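Long-range contact in peptide methionine sulfoxide reductase MsrA (Corynebacterium diphtheriae, PDB 4D7L), which probably repairs oxidised proteins by reducing the S-epimer of methionine sulfoxide back to methionine, and is recycled by thiol-disulfide exchange: residues A[136-144]-A[184-194]. Sequence-based numbering, arbitrary orientation. Where two conformers were deposited one is given.
Sequences MEAHDPTQG and LAAAGLGRITT. With PGE (triethylene glycol), chain J.
Thr142 lies against 184-194 along its whole side chain. Its CB sits 3.4 Å from Arg191 O. Its methyl CG2 lies beside the same carbonyl oxygen and reaches CD1 of Leu184, 3.9 Å away. With chi1 at 69°, OG1 stands between the backbone N and the carbonyl carbon. There it passes CB of Leu189 at 3.6 Å and gives a short hydrogen bond to OD1 of Asp140. OG1 also accepts a proton from water 2, which donates its other one to Leu189 O. Water 1 lies within hydrogen-bonding distance of both Thr142 O and Arg191 O.

Asp140 OD1 also takes the backbone N-H of Thr142, forming an Asx turn. The hydroxyl arrives on the syn side of OD1 and the amide on the anti side, both tilted out of the carboxylate plane. These two bonds limit the rotation of the carboxylate. Leu189 CD1 packs against it, 3.9 Å from OD2.

The contact joins the loop that follows helix 128-137 to the loop between helix 166-186 and edge strand 195-198 of the mixed sheet. Helix 166-186 ends in a Schellman motif at Gly188, and the chain then turns back along Thr142.

Pro141 O accepts the backbone N-H of Thr193 at 2.8 Å, in the carbonyl plane and nearly straight (167° at the hydrogen). Thr193 OG1 accepts from Gly144 N at 3.0 Å. Water 3 connects this hydroxyl with Gly144 O. CG of Pro141 and CD1 of Leu184 reach toward each other, 3.7 Å apart. CB of Pro141 touches OG1 of Thr194, a hydroxyl that is hydrogen-bonded to Ser157. C1 of a triethylene glycol, probably from the crystallisation liquor, touches both Pro141 CD and Leu184 CD2, and its O1 donates to His139 O.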
ATOM      1  N   MET A 136       9.435   5.727  -0.574  0.53 19.41           N
ATOM      2  CA  MET A 136       9.746   6.742  -1.589  0.53 20.76           C
ATOM      3  C   MET A 136      10.772   6.223  -2.599  0.53 22.41           C
ATOM      4  O   MET A 136      10.649   6.457  -3.806  0.53 25.23           O
ATOM      5  CB  MET A 136      10.268   8.035  -0.941  0.53 21.79           C
ATOM      6  CG  MET A 136       9.155   8.954  -0.447  0.53 22.36           C
ATOM      7  SD  MET A 136       8.106   9.596  -1.779  0.53 19.88           S
ATOM      8  CE  MET A 136       9.101  10.931  -2.438  0.53 22.30           C
ATOM      9  N   GLU A 137      11.784   5.519  -2.109  0.53 21.88           N
ATOM     10  CA  GLU A 137      12.872   5.067  -2.974  0.53 22.93           C
ATOM     11  C   GLU A 137      12.499   3.798  -3.746  0.53 24.61           C
ATOM     12  O   GLU A 137      13.237   3.354  -4.632  0.53 23.53           O
ATOM     13  CB  GLU A 137      14.146   4.858  -2.149  0.53 28.80           C
ATOM     14  CG  GLU A 137      14.656   6.167  -1.535  0.53 33.92           C
ATOM     15  CD  GLU A 137      15.986   6.031  -0.805  0.53 35.23           C
ATOM     16  OE1 GLU A 137      16.370   4.898  -0.467  0.53 32.84           O
ATOM     17  OE2 GLU A 137      16.648   7.067  -0.575  0.53 40.55           O
ATOM     18  N   ALA A 138      11.351   3.218  -3.410  1.00 20.50           N
ATOM     19  CA  ALA A 138      10.907   1.992  -4.073  1.00 20.02           C
ATOM     20  C   ALA A 138       9.914   2.190  -5.218  1.00 23.43           C
ATOM     21  O   ALA A 138       9.498   1.210  -5.828  1.00 20.75           O
ATOM     22  CB  ALA A 138      10.297   1.049  -3.054  1.00 21.10           C
ATOM     23  N   HIS A 139       9.513   3.425  -5.515  1.00 16.10           N
ATOM     24  CA  HIS A 139       8.576   3.619  -6.615  1.00 16.64           C
ATOM     25  C   HIS A 139       8.741   5.034  -7.145  1.00 21.94           C
ATOM     26  O   HIS A 139       9.524   5.802  -6.604  1.00 17.99           O
ATOM     27  CB  HIS A 139       7.126   3.348  -6.163  1.00 16.71           C
ATOM     28  CG  HIS A 139       6.520   4.440  -5.341  1.00 15.99           C
ATOM     29  ND1 HIS A 139       7.104   4.914  -4.186  1.00 14.44           N
ATOM     30  CD2 HIS A 139       5.368   5.144  -5.497  1.00 14.17           C
ATOM     31  CE1 HIS A 139       6.349   5.879  -3.679  1.00 17.64           C
ATOM     32  NE2 HIS A 139       5.297   6.043  -4.459  1.00 15.36           N
ATOM     33  N   ASP A 140       8.005   5.366  -8.198  1.00 17.08           N
ATOM     34  CA  ASP A 140       7.982   6.716  -8.727  1.00 19.73           C
ATOM     35  C   ASP A 140       6.757   7.412  -8.154  1.00 18.95           C
ATOM     36  O   ASP A 140       5.606   7.061  -8.510  1.00 18.10           O
ATOM     37  CB  ASP A 140       7.932   6.685 -10.254  1.00 21.13           C
ATOM     38  CG  ASP A 140       7.963   8.082 -10.881  1.00 22.71           C
ATOM     39  OD1 ASP A 140       7.703   9.084 -10.197  1.00 21.69           O
ATOM     40  OD2 ASP A 140       8.278   8.163 -12.074  1.00 21.92           O
ATOM     41  N   PRO A 141       6.982   8.362  -7.244  1.00 18.06           N
ATOM     42  CA  PRO A 141       5.843   8.978  -6.555  1.00 15.95           C
ATOM     43  C   PRO A 141       5.277  10.186  -7.315  1.00 17.60           C
ATOM     44  O   PRO A 141       4.662  11.040  -6.682  1.00 20.28           O
ATOM     45  CB  PRO A 141       6.446   9.427  -5.235  1.00 16.00           C
ATOM     46  CG  PRO A 141       7.870   9.864  -5.663  1.00 20.24           C
ATOM     47  CD  PRO A 141       8.278   8.861  -6.720  1.00 18.22           C
ATOM     48  N   THR A 142       5.503  10.272  -8.626  1.00 16.07           N
ATOM     49  CA  THR A 142       5.060  11.438  -9.389  1.00 16.75           C
ATOM     50  C   THR A 142       4.069  11.086 -10.493  1.00 16.90           C
ATOM     51  O   THR A 142       3.723  11.954 -11.312  1.00 21.48           O
ATOM     52  CB  THR A 142       6.256  12.160 -10.073  1.00 16.91           C
ATOM     53  OG1 THR A 142       6.769  11.317 -11.127  1.00 18.26           O
ATOM     54  CG2 THR A 142       7.385  12.498  -9.053  1.00 15.48           C
ATOM     55  N   GLN A 143       3.606   9.840 -10.528  1.00 15.31           N
ATOM     56  CA  GLN A 143       2.857   9.369 -11.691  1.00 17.18           C
ATOM     57  C   GLN A 143       1.330   9.452 -11.592  1.00 19.84           C
ATOM     58  O   GLN A 143       0.642   9.149 -12.559  1.00 18.17           O
ATOM     59  CB  GLN A 143       3.251   7.924 -12.013  1.00 17.20           C
ATOM     60  CG  GLN A 143       4.747   7.789 -12.316  1.00 22.08           C
ATOM     61  CD  GLN A 143       5.095   6.411 -12.836  1.00 24.38           C
ATOM     62  OE1 GLN A 143       4.308   5.485 -12.712  1.00 24.46           O
ATOM     63  NE2 GLN A 143       6.263   6.278 -13.446  1.00 24.84           N
ATOM     64  N   GLY A 144       0.802   9.891 -10.461  1.00 17.55           N
ATOM     65  CA  GLY A 144      -0.631  10.083 -10.365  1.00 15.93           C
ATOM     66  C   GLY A 144      -1.365   8.753 -10.295  1.00 18.75           C
ATOM     67  O   GLY A 144      -1.083   7.939  -9.423  1.00 15.38           O
ATOM     68  N   LEU A 184      13.157  15.248  -7.629  1.00 18.92           N
ATOM     69  CA  LEU A 184      12.251  14.706  -8.642  1.00 21.22           C
ATOM     70  C   LEU A 184      11.969  15.736  -9.730  1.00 23.67           C
ATOM     71  O   LEU A 184      11.827  15.386 -10.905  1.00 22.11           O
ATOM     72  CB  LEU A 184      10.968  14.250  -7.994  1.00 18.27           C
ATOM     73  CG  LEU A 184      11.218  13.046  -7.078  1.00 30.80           C
ATOM     74  CD1 LEU A 184      10.034  12.822  -6.194  1.00 33.23           C
ATOM     75  CD2 LEU A 184      11.473  11.818  -7.912  1.00 38.74           C
ATOM     76  N   ALA A 185      11.877  17.001  -9.327  1.00 23.08           N
ATOM     77  CA  ALA A 185      11.699  18.107 -10.274  1.00 23.24           C
ATOM     78  C   ALA A 185      12.914  18.163 -11.197  1.00 30.47           C
ATOM     79  O   ALA A 185      12.778  18.400 -12.402  1.00 30.82           O
ATOM     80  CB  ALA A 185      11.518  19.435  -9.558  1.00 26.00           C
ATOM     81  N   ALA A 186      14.103  17.992 -10.614  1.00 23.14           N
ATOM     82  CA  ALA A 186      15.342  18.048 -11.389  1.00 30.16           C
ATOM     83  C   ALA A 186      15.440  16.855 -12.339  1.00 22.06           C
ATOM     84  O   ALA A 186      16.142  16.923 -13.342  1.00 26.28           O
ATOM     85  CB  ALA A 186      16.569  18.107 -10.471  1.00 34.69           C
ATOM     86  N   ALA A 187      14.774  15.755 -12.003  1.00 21.02           N
ATOM     87  CA  ALA A 187      14.762  14.583 -12.871  1.00 23.91           C
ATOM     88  C   ALA A 187      13.756  14.742 -14.011  1.00 27.00           C
ATOM     89  O   ALA A 187      13.642  13.872 -14.862  1.00 26.99           O
ATOM     90  CB  ALA A 187      14.458  13.315 -12.059  1.00 21.18           C
ATOM     91  N   GLY A 188      13.019  15.850 -14.031  1.00 21.41           N
ATOM     92  CA  GLY A 188      12.119  16.126 -15.146  1.00 22.28           C
ATOM     93  C   GLY A 188      10.756  15.494 -14.906  1.00 26.80           C
ATOM     94  O   GLY A 188       9.962  15.328 -15.837  1.00 25.01           O
ATOM     95  N   LEU A 189      10.488  15.103 -13.660  1.00 20.75           N
ATOM     96  CA  LEU A 189       9.260  14.384 -13.359  1.00 22.58           C
ATOM     97  C   LEU A 189       8.079  15.235 -12.848  1.00 27.96           C
ATOM     98  O   LEU A 189       7.002  14.701 -12.596  1.00 24.90           O
ATOM     99  CB  LEU A 189       9.566  13.293 -12.337  1.00 27.22           C
ATOM    100  CG  LEU A 189      10.627  12.285 -12.786  1.00 26.11           C
ATOM    101  CD1 LEU A 189      10.763  11.193 -11.728  1.00 25.97           C
ATOM    102  CD2 LEU A 189      10.262  11.701 -14.138  1.00 31.16           C
ATOM    103  N   GLY A 190       8.254  16.540 -12.687  1.00 24.11           N
ATOM    104  CA  GLY A 190       7.158  17.348 -12.157  1.00 19.70           C
ATOM    105  C   GLY A 190       6.831  17.028 -10.688  1.00 24.71           C
ATOM    106  O   GLY A 190       7.699  16.572  -9.934  1.00 25.03           O
ATOM    107  N   ARG A 191       5.578  17.255 -10.291  0.96 19.42           N
ATOM    108  CA  ARG A 191       5.153  17.236  -8.882  0.96 18.58           C
ATOM    109  C   ARG A 191       4.988  15.858  -8.262  0.96 24.16           C
ATOM    110  O   ARG A 191       4.672  14.905  -8.960  0.96 20.07           O
ATOM    111  CB  ARG A 191       3.813  17.974  -8.729  0.96 21.06           C
ATOM    112  CG  ARG A 191       3.867  19.486  -8.934  0.96 29.61           C
ATOM    113  CD  ARG A 191       2.445  20.085  -9.068  0.96 38.28           C
ATOM    114  NE  ARG A 191       1.761  19.594 -10.268  0.96 57.58           N
ATOM    115  CZ  ARG A 191       0.755  20.216 -10.886  0.96 61.84           C
ATOM    116  NH1 ARG A 191       0.295  21.377 -10.430  0.96 64.30           N
ATOM    117  NH2 ARG A 191       0.211  19.680 -11.973  0.96 49.69           N
ATOM    118  N   ILE A 192       5.207  15.761  -6.950  1.00 16.43           N
ATOM    119  CA  ILE A 192       4.927  14.528  -6.222  1.00 18.77           C
ATOM    120  C   ILE A 192       3.415  14.357  -6.091  1.00 20.91           C
ATOM    121  O   ILE A 192       2.735  15.307  -5.730  1.00 19.45           O
ATOM    122  CB  ILE A 192       5.562  14.535  -4.822  1.00 24.64           C
ATOM    123  CG1 ILE A 192       7.088  14.486  -4.940  1.00 21.52           C
ATOM    124  CG2 ILE A 192       5.064  13.340  -4.009  1.00 20.80           C
ATOM    125  CD1 ILE A 192       7.822  14.758  -3.635  1.00 23.25           C
ATOM    126  N   THR A 193       2.891  13.169  -6.372  1.00 14.04           N
ATOM    127  CA  THR A 193       1.439  12.962  -6.321  1.00 17.00           C
ATOM    128  C   THR A 193       0.990  12.122  -5.108  1.00 22.20           C
ATOM    129  O   THR A 193      -0.204  11.875  -4.923  1.00 19.08           O
ATOM    130  CB  THR A 193       0.943  12.267  -7.610  1.00 20.91           C
ATOM    131  OG1 THR A 193       1.601  11.004  -7.750  1.00 20.20           O
ATOM    132  CG2 THR A 193       1.253  13.125  -8.828  1.00 17.89           C
ATOM    133  N   THR A 194       1.943  11.669  -4.297  1.00 18.25           N
ATOM    134  CA  THR A 194       1.633  10.888  -3.078  1.00 14.20           C
ATOM    135  C   THR A 194       0.557  11.549  -2.208  1.00 18.20           C
ATOM    136  O   THR A 194       0.643  12.713  -1.885  1.00 16.98           O
ATOM    137  CB  THR A 194       2.907  10.710  -2.201  1.00 22.44           C
ATOM    138  OG1 THR A 194       3.975  10.210  -3.012  1.00 17.91           O
ATOM    139  CG2 THR A 194       2.661   9.743  -1.008  1.00 17.62           C
TER
HETATM  140  C1  PGE J1226      11.682   8.888  -5.679  0.92 45.40           C
HETATM  141  O1  PGE J1226      11.681   7.734  -6.507  0.92 40.66           O
HETATM  142  C2  PGE J1226      12.874   8.816  -4.748  0.92 47.74           C
HETATM  143  O2  PGE J1226      14.055   8.890  -5.520  0.92 50.00           O
HETATM  144  O   HOH W   1       3.709  14.660 -11.557  1.00 19.77           O
HETATM  145  O   HOH W   2       6.112  12.222 -13.645  1.00 30.82           O
HETATM  146  O   HOH W   3       0.083   8.771  -7.200  1.00 19.55           O